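Side-chain contacts in N-acetylneuraminic acid (Sialic acid) synthetase (Leptospira borgpetersenii serovar Hardjo-bovis, PDB 6NCS), which probably makes an N-acylneuraminate 9-phosphate, as a manganese-binding enzyme of the NeuB sialic acid synthase family: residues Phe173-Cys178 against Gln195-Lys200; Leu218-Val221 against Ile227-Lys230; Val179-Tyr182 against Ile187-Asn190; Cys129-Ile134 against Gly152-Ser157. One frame throughout, in Å; residues are numbered along the deposited sequence.

Interaction 1: Phe173-Cys178 against Gln195-Lys200; sequences FILLHC and QTLKSK. With FMT (formic acid), chain F.
Leu175 of the strand makes apolar contact with Leu197 of the helix, and the two side chains cross at about a right angle. Leu175 CD2 does the touching. It lies 3.9 Å from Leu197 CD2 and 4.1 Å from Leu197 CD1, so one methyl faces both branches of the fork. In Leu175, CG stands anti to the backbone N (chi1 -177°), which sends the side chain out from the strand to the helix. His177 adds a looser contact, with its CB 4.3 Å from Leu197 CD1.

Strand 173-178 and helix 193-200 are the first two elements of a beta-alpha-beta unit of the TIM barrel, completed by strand 205-209. Ile205 of that strand also packs on Leu175 and Leu197. Leu271 of the second subunit covers Leu197 too.

The polar groups look elsewhere. The imidazole of His177 is held at both nitrogens, NE2 by Ala189 O and ND1 by Arg151 NH1, which fixes the turn of the ring. On the exposed side of the helix, Ser199 OG donates to a formic acid, probably from the crystallisation liquor. The distance from Ser199 OG to formic acid O2 is very short, 2.4 Å, and its exact value is doubtful.

Interaction 2: Leu218-Val221 against Ile227-Lys230; sequences LLAV and IIEK
The backbones of helix segment 218-221 and strand segment 227-230 stay well apart at Val221 and Ile228, whose CA atoms are 7.7 Å from each other. This is the closest CA pair, and side chains fill the distance. Helix 215-222 and strand 227-231 are the last two elements of a beta-alpha-beta unit that starts with strand 205-209. The strands belong to the parallel barrel of the TIM fold, and the helix lies against its outside.

Ile228 is the strand residue that makes the contact. Its side chain points at the helix and meets two neighbouring residues there. The Ala220 methyl also points at the strand, with CB 4.1 Å from Ile228 CD1. Val221 comes in across the isoleucine, and the two side chains cross at about a right angle. Ile228 CG1 lies anti to the carbonyl carbon, beside the backbone N (chi1 -67°). From there a further bend (chi2 -72°) brings CD1 close to both helix residues.

All three residues are buried, and the contact is wholly apolar. On the other face of the strand, Ile227 packs on Ile174 and Leu176 inside the barrel. Val221 touches with one branch: its CG2 is 3.8 Å from Ile228 CD1 and 3.6 Å from Ile228 CG1.

Interaction 3: Val179-Tyr182 against Ile187-Asn190; sequences VSSY and IDAN
Val179 lies against the backbone of Asp188 and Ala189. Both segments belong to the long loop that leads from barrel strand 173-178 to helix 193-200 of the TIM fold, and the contact draws two parts of that loop together. Val179 CG2 is 3.3 Å from Asp188 O and 3.7 Å from Ala189 O, so one methyl faces two carbonyl oxygens. In Val179, CG1 is anti to the backbone N (chi1 179°), which leaves CG2 beside that N and anti to the carbonyl carbon. The other branch, Val179 CG1, is 3.8 Å from the same Asp188 O. Ala189 O has a polar partner in His177 NE2.

Ser180 is the centre of an inverse gamma turn, closed by a bond of 2.8 Å from Ser181 N to Val179 O. The turn brings the next side chain back to the second segment. Ser180 N itself is bonded to Glu277 of the second subunit.

Ser181 meets Asp188 through a water. Ser181 OG and Asp188 OD2 are 4.2 Å apart, too far for a direct bond. Asp188 OD2 is also bonded to Ser276 OG of the second subunit, so the water lies in a polar patch at the dimer interface.

Tyr182 turns to the metal site. Its ring meets the manganese ligand His210 edge-to-face, and its OH is bonded to a citrate, probably from the crystallisation liquor. In the bridge between Ser181 and Asp188, the water is 2.6 Å from Ser181 OG and donates a hydrogen bond to Asp188 OD2, also at 2.6 Å.

Interaction 4: Cys129-Ile134 against Gly152-Ser157; sequences CDICNI and GTASAS
Thr153 OG1 has two polar partners and touches Ile131. It donates to O of the preceding Gly152 in a short bond of 2.5 Å, in the carbonyl plane and on a lone pair (110° at the acceptor). Arg284 NH1 of the second subunit adds a weak bond. Ile131 CG2 lies 3.9 Å from Thr153 OG1. Their side chains slide past each other in opposite directions.

Ile131 is the apolar centre. Its CG1 is anti to the backbone N (chi1 -166°), and the chain runs on to place CD1 3.6 Å from Ala154 CB. Ile131 CG2 also reaches that methyl, at 3.9 Å.

Both segments run from loops after neighbouring strands of the TIM barrel, 123-126 and 146-150, into the first turn of a helix. Asn133 takes one N-cap position, and its OD1 caps Leu136 N. Ser155 takes the other.

A type I turn from Asp130 to Asn133 carries Ile131. Asn133 ND2 braces it with a nearly straight bond of 3.0 Å to Asp130 OD1 (171°). The acceptor lies in the Asn133 amide plane, but the donor comes from above the Asp130 carboxylate. Asp130 OD1 also forms a salt bridge to Arg288 of the second subunit.

All four contacts belong to one TIM barrel, and their touching residues are largely buried. Interactions 2 and 1 lie nearer the core, their centres about 8 and 12 Å from that of the chain. Interactions 3 and 4 lie about 16 Å out. Interactions 1 and 2 pack helices on strands through apolar contacts, and meet in the barrel interior, where Ile174 and Leu176 touch Ile227. Interaction 3 closes one loop on itself, with methyls on carbonyl oxygens beside a water bridge. Interaction 4 joins the loops after two neighbouring strands and adds methyl-methyl packing. Glu277 of the second subunit reaches both. His177 ties interaction 1 to interaction 3. Interaction 2 touches neither loop contact.

Interaction 1: Phe173-Cys178 against Gln195-Lys200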
loop_
_atom_site.group_PDB
_atom_site.type_symbol
_atom_site.label_atom_id
_atom_site.label_comp_id
_atom_site.label_asym_id
_atom_site.label_seq_id
_atom_site.Cartn_x
_atom_site.Cartn_y
_atom_site.Cartn_z
ATOM N N PHE A 173 -13.818 18.012 -5.876
ATOM C CA PHE A 173 -14.245 17.118 -4.818
ATOM C C PHE A 173 -13.172 16.078 -4.531
ATOM O O PHE A 173 -12.589 15.494 -5.449
ATOM C CB PHE A 173 -15.564 16.436 -5.199
ATOM C CG PHE A 173 -16.096 15.528 -4.138
ATOM C CD1 PHE A 173 -16.704 16.045 -3.008
ATOM C CD2 PHE A 173 -15.992 14.156 -4.276
ATOM C CE1 PHE A 173 -17.188 15.208 -2.017
ATOM C CE2 PHE A 173 -16.471 13.308 -3.296
ATOM C CZ PHE A 173 -17.084 13.836 -2.162
ATOM N N ILE A 174 -12.933 15.856 -3.246
ATOM C CA ILE A 174 -11.972 14.885 -2.733
ATOM C C ILE A 174 -12.681 14.059 -1.668
ATOM O O ILE A 174 -13.395 14.609 -0.825
ATOM C CB ILE A 174 -10.742 15.605 -2.144
ATOM C CG1 ILE A 174 -9.994 16.337 -3.258
ATOM C CG2 ILE A 174 -9.834 14.649 -1.361
ATOM C CD1 ILE A 174 -9.120 17.475 -2.762
ATOM N N LEU A 175 -12.476 12.740 -1.687
ATOM C CA LEU A 175 -13.087 11.859 -0.698
ATOM C C LEU A 175 -12.000 11.183 0.130
ATOM O O LEU A 175 -11.044 10.647 -0.433
ATOM C CB LEU A 175 -13.948 10.817 -1.397
ATOM C CG LEU A 175 -14.739 9.834 -0.551
ATOM C CD1 LEU A 175 -15.773 10.617 0.260
ATOM C CD2 LEU A 175 -15.447 8.833 -1.462
ATOM N N LEU A 176 -12.135 11.208 1.456
ATOM C CA LEU A 176 -11.177 10.548 2.340
ATOM C C LEU A 176 -11.804 9.306 2.967
ATOM O O LEU A 176 -12.841 9.396 3.632
ATOM C CB LEU A 176 -10.699 11.485 3.448
ATOM C CG LEU A 176 -10.140 12.845 3.033
ATOM C CD1 LEU A 176 -9.689 13.631 4.291
ATOM C CD2 LEU A 176 -8.998 12.673 2.056
ATOM N N HIS A 177 -11.162 8.159 2.780
ATOM C CA HIS A 177 -11.468 7.018 3.632
ATOM C C HIS A 177 -11.162 7.374 5.083
ATOM O O HIS A 177 -10.232 8.127 5.375
ATOM C CB HIS A 177 -10.665 5.781 3.207
ATOM C CG HIS A 177 -10.845 4.623 4.134
ATOM N ND1 HIS A 177 -12.088 4.145 4.484
ATOM C CD2 HIS A 177 -9.949 3.880 4.824
ATOM C CE1 HIS A 177 -11.953 3.150 5.342
ATOM N NE2 HIS A 177 -10.663 2.968 5.567
ATOM N N CYS A 178 -11.971 6.849 5.997
ATOM C CA CYS A 178 -11.941 7.272 7.386
ATOM C C CYS A 178 -12.726 6.243 8.183
ATOM O O CYS A 178 -13.666 5.637 7.661
ATOM C CB CYS A 178 -12.565 8.674 7.546
ATOM S SG CYS A 178 -12.498 9.341 9.219
ATOM N N GLN A 195 -8.400 1.641 -2.222
ATOM C CA GLN A 195 -8.359 1.166 -3.600
ATOM C C GLN A 195 -9.758 0.897 -4.138
ATOM O O GLN A 195 -10.015 1.105 -5.329
ATOM C CB GLN A 195 -7.498 -0.094 -3.706
ATOM C CG GLN A 195 -6.032 0.187 -3.766
ATOM C CD GLN A 195 -5.641 0.965 -5.002
ATOM O OE1 GLN A 195 -6.251 0.815 -6.066
ATOM N NE2 GLN A 195 -4.626 1.812 -4.867
ATOM N N THR A 196 -10.659 0.398 -3.290
ATOM C CA THR A 196 -12.050 0.232 -3.692
ATOM C C THR A 196 -12.631 1.552 -4.172
ATOM O O THR A 196 -13.302 1.612 -5.208
ATOM C CB THR A 196 -12.863 -0.322 -2.523
ATOM O OG1 THR A 196 -12.367 -1.620 -2.185
ATOM C CG2 THR A 196 -14.343 -0.427 -2.882
ATOM N N LEU A 197 -12.364 2.628 -3.431
ATOM C CA LEU A 197 -12.857 3.942 -3.828
ATOM C C LEU A 197 -12.147 4.449 -5.081
ATOM O O LEU A 197 -12.783 5.056 -5.950
ATOM C CB LEU A 197 -12.689 4.940 -2.680
ATOM C CG LEU A 197 -13.543 4.704 -1.431
ATOM C CD1 LEU A 197 -13.086 5.648 -0.339
ATOM C CD2 LEU A 197 -15.023 4.936 -1.753
ATOM N N LYS A 198 -10.830 4.225 -5.187
ATOM C CA LYS A 198 -10.103 4.684 -6.372
ATOM C C LYS A 198 -10.575 3.970 -7.626
ATOM O O LYS A 198 -10.533 4.546 -8.719
ATOM C CB LYS A 198 -8.592 4.479 -6.199
ATOM C CG LYS A 198 -7.944 5.474 -5.252
ATOM C CD LYS A 198 -6.455 5.197 -5.062
ATOM C CE LYS A 198 -5.616 5.993 -6.050
ATOM N NZ LYS A 198 -4.193 6.116 -5.612
ATOM N N SER A 199 -11.010 2.717 -7.493
ATOM C CA SER A 199 -11.562 2.003 -8.634
ATOM C C SER A 199 -12.968 2.479 -8.970
ATOM O O SER A 199 -13.380 2.404 -10.131
ATOM C CB SER A 199 -11.572 0.500 -8.361
ATOM O OG SER A 199 -12.464 -0.159 -9.241
ATOM N N LYS A 200 -13.708 2.978 -7.982
ATOM C CA LYS A 200 -15.101 3.346 -8.182
ATOM C C LYS A 200 -15.257 4.758 -8.718
ATOM O O LYS A 200 -16.190 5.018 -9.487
ATOM C CB LYS A 200 -15.871 3.212 -6.862
ATOM C CG LYS A 200 -17.370 3.401 -6.975
ATOM C CD LYS A 200 -18.071 2.984 -5.689
ATOM C CE LYS A 200 -19.577 2.924 -5.882
ATOM N NZ LYS A 200 -20.267 2.407 -4.669
HETATM C C FMT F . -16.044 -0.025 -9.508
HETATM O O1 FMT F . -16.937 -0.113 -8.665
HETATM O O2 FMT F . -14.890 -0.421 -9.338
#

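Interaction 2: Leu218-Val221 against Ile227-Lys230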
loop_
_atom_site.group_PDB
_atom_site.type_symbol
_atom_site.label_atom_id
_atom_site.label_comp_id
_atom_site.label_asym_id
_atom_site.label_seq_id
_atom_site.Cartn_x
_atom_site.Cartn_y
_atom_site.Cartn_z
ATOM N N LEU A 218 0.900 6.189 7.074
ATOM C CA LEU A 218 1.948 5.847 6.110
ATOM C C LEU A 218 1.570 4.609 5.305
ATOM O O LEU A 218 1.785 4.561 4.084
ATOM C CB LEU A 218 3.281 5.628 6.832
ATOM C CG LEU A 218 3.814 6.943 7.436
ATOM C CD1 LEU A 218 5.034 6.670 8.276
ATOM C CD2 LEU A 218 4.163 7.899 6.301
ATOM N N LEU A 219 1.038 3.583 5.975
ATOM C CA LEU A 219 0.519 2.439 5.235
ATOM C C LEU A 219 -0.592 2.866 4.285
ATOM O O LEU A 219 -0.719 2.311 3.188
ATOM C CB LEU A 219 0.028 1.353 6.202
ATOM C CG LEU A 219 1.138 0.649 6.993
ATOM C CD1 LEU A 219 0.573 -0.228 8.082
ATOM C CD2 LEU A 219 2.013 -0.160 6.041
ATOM N N ALA A 220 -1.380 3.875 4.668
ATOM C CA ALA A 220 -2.441 4.335 3.776
ATOM C C ALA A 220 -1.869 4.944 2.507
ATOM O O ALA A 220 -2.409 4.730 1.415
ATOM C CB ALA A 220 -3.348 5.342 4.496
ATOM N N VAL A 221 -0.756 5.677 2.625
ATOM C CA VAL A 221 -0.046 6.168 1.439
ATOM C C VAL A 221 0.398 5.008 0.560
ATOM O O VAL A 221 0.212 5.036 -0.661
ATOM C CB VAL A 221 1.151 7.052 1.841
ATOM C CG1 VAL A 221 1.978 7.411 0.614
ATOM C CG2 VAL A 221 0.673 8.313 2.545
ATOM N N ILE A 227 -4.193 12.013 -0.245
ATOM C CA ILE A 227 -4.324 13.052 0.761
ATOM C C ILE A 227 -4.250 12.328 2.093
ATOM O O ILE A 227 -4.790 11.225 2.223
ATOM C CB ILE A 227 -5.665 13.815 0.639
ATOM C CG1 ILE A 227 -5.825 14.459 -0.737
ATOM C CG2 ILE A 227 -5.792 14.868 1.743
ATOM C CD1 ILE A 227 -6.505 13.546 -1.787
ATOM N N ILE A 228 -3.567 12.921 3.070
ATOM C CA ILE A 228 -3.519 12.377 4.424
ATOM C C ILE A 228 -3.944 13.472 5.384
ATOM O O ILE A 228 -3.403 14.588 5.337
ATOM C CB ILE A 228 -2.118 11.860 4.804
ATOM C CG1 ILE A 228 -1.747 10.630 3.973
ATOM C CG2 ILE A 228 -2.061 11.541 6.299
ATOM C CD1 ILE A 228 -2.530 9.358 4.375
ATOM N N GLU A 229 -4.898 13.153 6.257
ATOM C CA GLU A 229 -5.293 14.031 7.347
ATOM C C GLU A 229 -4.932 13.346 8.659
ATOM O O GLU A 229 -5.210 12.157 8.837
ATOM C CB GLU A 229 -6.794 14.341 7.286
ATOM C CG GLU A 229 -7.245 15.329 8.339
ATOM C CD GLU A 229 -8.726 15.640 8.245
ATOM O OE1 GLU A 229 -9.475 15.281 9.173
ATOM O OE2 GLU A 229 -9.143 16.236 7.235
ATOM N N LYS A 230 -4.296 14.086 9.562
ATOM C CA LYS A 230 -3.843 13.537 10.836
ATOM C C LYS A 230 -4.079 14.570 11.923
ATOM O O LYS A 230 -3.699 15.732 11.756
ATOM C CB LYS A 230 -2.352 13.162 10.756
ATOM C CG LYS A 230 -1.707 12.723 12.066
ATOM C CD LYS A 230 -2.197 11.358 12.525
ATOM C CE LYS A 230 -1.824 11.111 13.991
ATOM N NZ LYS A 230 -2.394 9.810 14.493
#

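Interaction 3: Val179-Tyr182 against Ile187-Asn190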
loop_
_atom_site.group_PDB
_atom_site.type_symbol
_atom_site.label_atom_id
_atom_site.label_comp_id
_atom_site.label_asym_id
_atom_site.label_seq_id
_atom_site.Cartn_x
_atom_site.Cartn_y
_atom_site.Cartn_z
ATOM N N VAL A 179 -12.317 6.026 9.430
ATOM C CA VAL A 179 -13.032 5.146 10.345
ATOM C C VAL A 179 -13.321 5.942 11.608
ATOM O O VAL A 179 -12.386 6.354 12.306
ATOM C CB VAL A 179 -12.234 3.872 10.678
ATOM C CG1 VAL A 179 -13.004 2.990 11.661
ATOM C CG2 VAL A 179 -11.904 3.121 9.403
ATOM N N SER A 180 -14.610 6.171 11.889
ATOM C CA SER A 180 -15.050 6.955 13.044
ATOM C C SER A 180 -15.032 6.112 14.318
ATOM O O SER A 180 -16.051 5.882 14.974
ATOM C CB SER A 180 -16.436 7.536 12.796
ATOM O OG SER A 180 -16.414 8.423 11.692
ATOM N N SER A 181 -13.826 5.665 14.666
ATOM C CA SER A 181 -13.553 4.928 15.891
ATOM C C SER A 181 -12.485 5.679 16.681
ATOM O O SER A 181 -11.505 6.161 16.110
ATOM C CB SER A 181 -13.090 3.499 15.564
ATOM O OG SER A 181 -12.863 2.747 16.737
ATOM N N TYR A 182 -12.663 5.781 17.994
ATOM C CA TYR A 182 -11.815 6.648 18.813
ATOM C C TYR A 182 -11.330 5.928 20.064
ATOM O O TYR A 182 -12.140 5.662 20.976
ATOM C CB TYR A 182 -12.568 7.929 19.170
ATOM C CG TYR A 182 -12.914 8.754 17.947
ATOM C CD1 TYR A 182 -14.080 8.514 17.224
ATOM C CD2 TYR A 182 -12.064 9.758 17.499
ATOM C CE1 TYR A 182 -14.391 9.256 16.095
ATOM C CE2 TYR A 182 -12.370 10.507 16.372
ATOM C CZ TYR A 182 -13.531 10.247 15.674
ATOM O OH TYR A 182 -13.836 10.989 14.554
ATOM N N ILE A 187 -6.833 -3.194 13.393
ATOM C CA ILE A 187 -7.674 -4.107 12.629
ATOM C C ILE A 187 -8.919 -3.436 12.080
ATOM O O ILE A 187 -9.637 -4.056 11.290
ATOM C CB ILE A 187 -8.097 -5.339 13.455
ATOM C CG1 ILE A 187 -9.033 -4.938 14.595
ATOM C CG2 ILE A 187 -6.871 -6.083 13.976
ATOM C CD1 ILE A 187 -9.654 -6.129 15.299
ATOM N N ASP A 188 -9.187 -2.185 12.460
ATOM C CA ASP A 188 -10.342 -1.456 11.958
ATOM C C ASP A 188 -10.012 -0.513 10.807
ATOM O O ASP A 188 -10.922 0.115 10.272
ATOM C CB ASP A 188 -10.991 -0.648 13.086
ATOM C CG ASP A 188 -11.810 -1.505 14.026
ATOM O OD1 ASP A 188 -12.294 -2.573 13.593
ATOM O OD2 ASP A 188 -11.972 -1.104 15.198
ATOM N N ALA A 189 -8.737 -0.419 10.399
ATOM C CA ALA A 189 -8.332 0.598 9.435
ATOM C C ALA A 189 -8.979 0.392 8.070
ATOM O O ALA A 189 -9.296 1.369 7.375
ATOM C CB ALA A 189 -6.810 0.611 9.300
ATOM N N ASN A 190 -9.154 -0.866 7.656
ATOM C CA ASN A 190 -9.729 -1.205 6.351
ATOM C C ASN A 190 -9.107 -0.372 5.227
ATOM O O ASN A 190 -9.800 0.226 4.399
ATOM C CB ASN A 190 -11.252 -1.036 6.375
ATOM C CG ASN A 190 -11.925 -1.680 5.182
ATOM O OD1 ASN A 190 -11.328 -2.510 4.509
ATOM N ND2 ASN A 190 -13.173 -1.297 4.913
HETATM O O HOH W 1 -10.913 1.035 16.292
#

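Interaction 4: Cys129-Ile134 against Gly152-Ser157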
loop_
_atom_site.group_PDB
_atom_site.type_symbol
_atom_site.label_atom_id
_atom_site.label_comp_id
_atom_site.label_asym_id
_atom_site.label_seq_id
_atom_site.Cartn_x
_atom_site.Cartn_y
_atom_site.Cartn_z
ATOM N N CYS A 129 -19.302 12.704 10.338
ATOM C CA CYS A 129 -20.636 12.707 10.921
ATOM C C CYS A 129 -21.647 13.481 10.090
ATOM O O CYS A 129 -22.850 13.380 10.364
ATOM C CB CYS A 129 -20.583 13.299 12.330
ATOM S SG CYS A 129 -20.159 15.069 12.346
ATOM N N ASP A 130 -21.203 14.254 9.096
ATOM C CA ASP A 130 -22.104 15.038 8.266
ATOM C C ASP A 130 -22.253 14.459 6.867
ATOM O O ASP A 130 -22.731 15.141 5.960
ATOM C CB ASP A 130 -21.632 16.490 8.213
ATOM C CG ASP A 130 -21.980 17.227 9.478
ATOM O OD1 ASP A 130 -23.044 16.890 10.044
ATOM O OD2 ASP A 130 -21.204 18.103 9.923
ATOM N N ILE A 131 -21.870 13.197 6.672
ATOM C CA ILE A 131 -22.018 12.610 5.348
ATOM C C ILE A 131 -23.480 12.389 4.985
ATOM O O ILE A 131 -23.792 12.175 3.809
ATOM C CB ILE A 131 -21.185 11.312 5.257
ATOM C CG1 ILE A 131 -21.055 10.872 3.793
ATOM C CG2 ILE A 131 -21.791 10.222 6.139
ATOM C CD1 ILE A 131 -19.877 9.983 3.512
ATOM N N CYS A 132 -24.388 12.471 5.961
ATOM C CA CYS A 132 -25.819 12.431 5.711
ATOM C C CYS A 132 -26.488 13.756 6.042
ATOM O O CYS A 132 -27.716 13.807 6.164
ATOM C CB CYS A 132 -26.471 11.306 6.515
ATOM S SG CYS A 132 -25.792 9.682 6.133
ATOM N N ASN A 133 -25.706 14.825 6.194
ATOM C CA ASN A 133 -26.229 16.160 6.485
ATOM C C ASN A 133 -26.507 16.852 5.150
ATOM O O ASN A 133 -25.699 17.627 4.632
ATOM C CB ASN A 133 -25.224 16.928 7.337
ATOM C CG ASN A 133 -25.780 18.218 7.916
ATOM O OD1 ASN A 133 -26.685 18.835 7.357
ATOM N ND2 ASN A 133 -25.221 18.637 9.049
ATOM N N ILE A 134 -27.682 16.559 4.585
ATOM C CA ILE A 134 -27.971 16.949 3.204
ATOM C C ILE A 134 -27.930 18.465 3.046
ATOM O O ILE A 134 -27.376 18.988 2.071
ATOM C CB ILE A 134 -29.328 16.375 2.757
ATOM C CG1 ILE A 134 -29.356 14.861 2.963
ATOM C CG2 ILE A 134 -29.595 16.724 1.292
ATOM C CD1 ILE A 134 -28.252 14.129 2.231
ATOM N N GLY A 152 -16.221 8.335 7.190
ATOM C CA GLY A 152 -16.446 7.568 8.400
ATOM C C GLY A 152 -17.938 7.403 8.625
ATOM O O GLY A 152 -18.702 8.303 8.268
ATOM N N THR A 153 -18.364 6.252 9.156
ATOM C CA THR A 153 -19.739 5.825 9.440
ATOM C C THR A 153 -20.523 5.371 8.201
ATOM O O THR A 153 -21.608 4.803 8.365
ATOM C CB THR A 153 -20.595 6.901 10.145
ATOM O OG1 THR A 153 -20.992 7.898 9.191
ATOM C CG2 THR A 153 -19.833 7.562 11.280
ATOM N N ALA A 154 -20.040 5.598 6.978
ATOM C CA ALA A 154 -20.909 5.561 5.803
ATOM C C ALA A 154 -20.826 4.247 5.026
ATOM O O ALA A 154 -19.745 3.685 4.826
ATOM C CB ALA A 154 -20.587 6.728 4.865
ATOM N N SER A 155 -21.985 3.780 4.571
ATOM C CA SER A 155 -22.104 2.656 3.657
ATOM C C SER A 155 -21.902 3.126 2.216
ATOM O O SER A 155 -21.845 4.322 1.926
ATOM C CB SER A 155 -23.475 2.011 3.795
ATOM O OG SER A 155 -24.448 2.947 3.381
ATOM N N ALA A 156 -21.819 2.163 1.294
ATOM C CA ALA A 156 -21.566 2.521 -0.098
ATOM C C ALA A 156 -22.693 3.377 -0.655
ATOM O O ALA A 156 -22.448 4.333 -1.407
ATOM C CB ALA A 156 -21.376 1.260 -0.945
ATOM N N SER A 157 -23.936 3.059 -0.290
ATOM C CA SER A 157 -25.064 3.850 -0.769
ATOM C C SER A 157 -25.035 5.260 -0.193
ATOM O O SER A 157 -25.378 6.225 -0.884
ATOM C CB SER A 157 -26.384 3.153 -0.427
ATOM O OG SER A 157 -26.535 2.985 0.974
#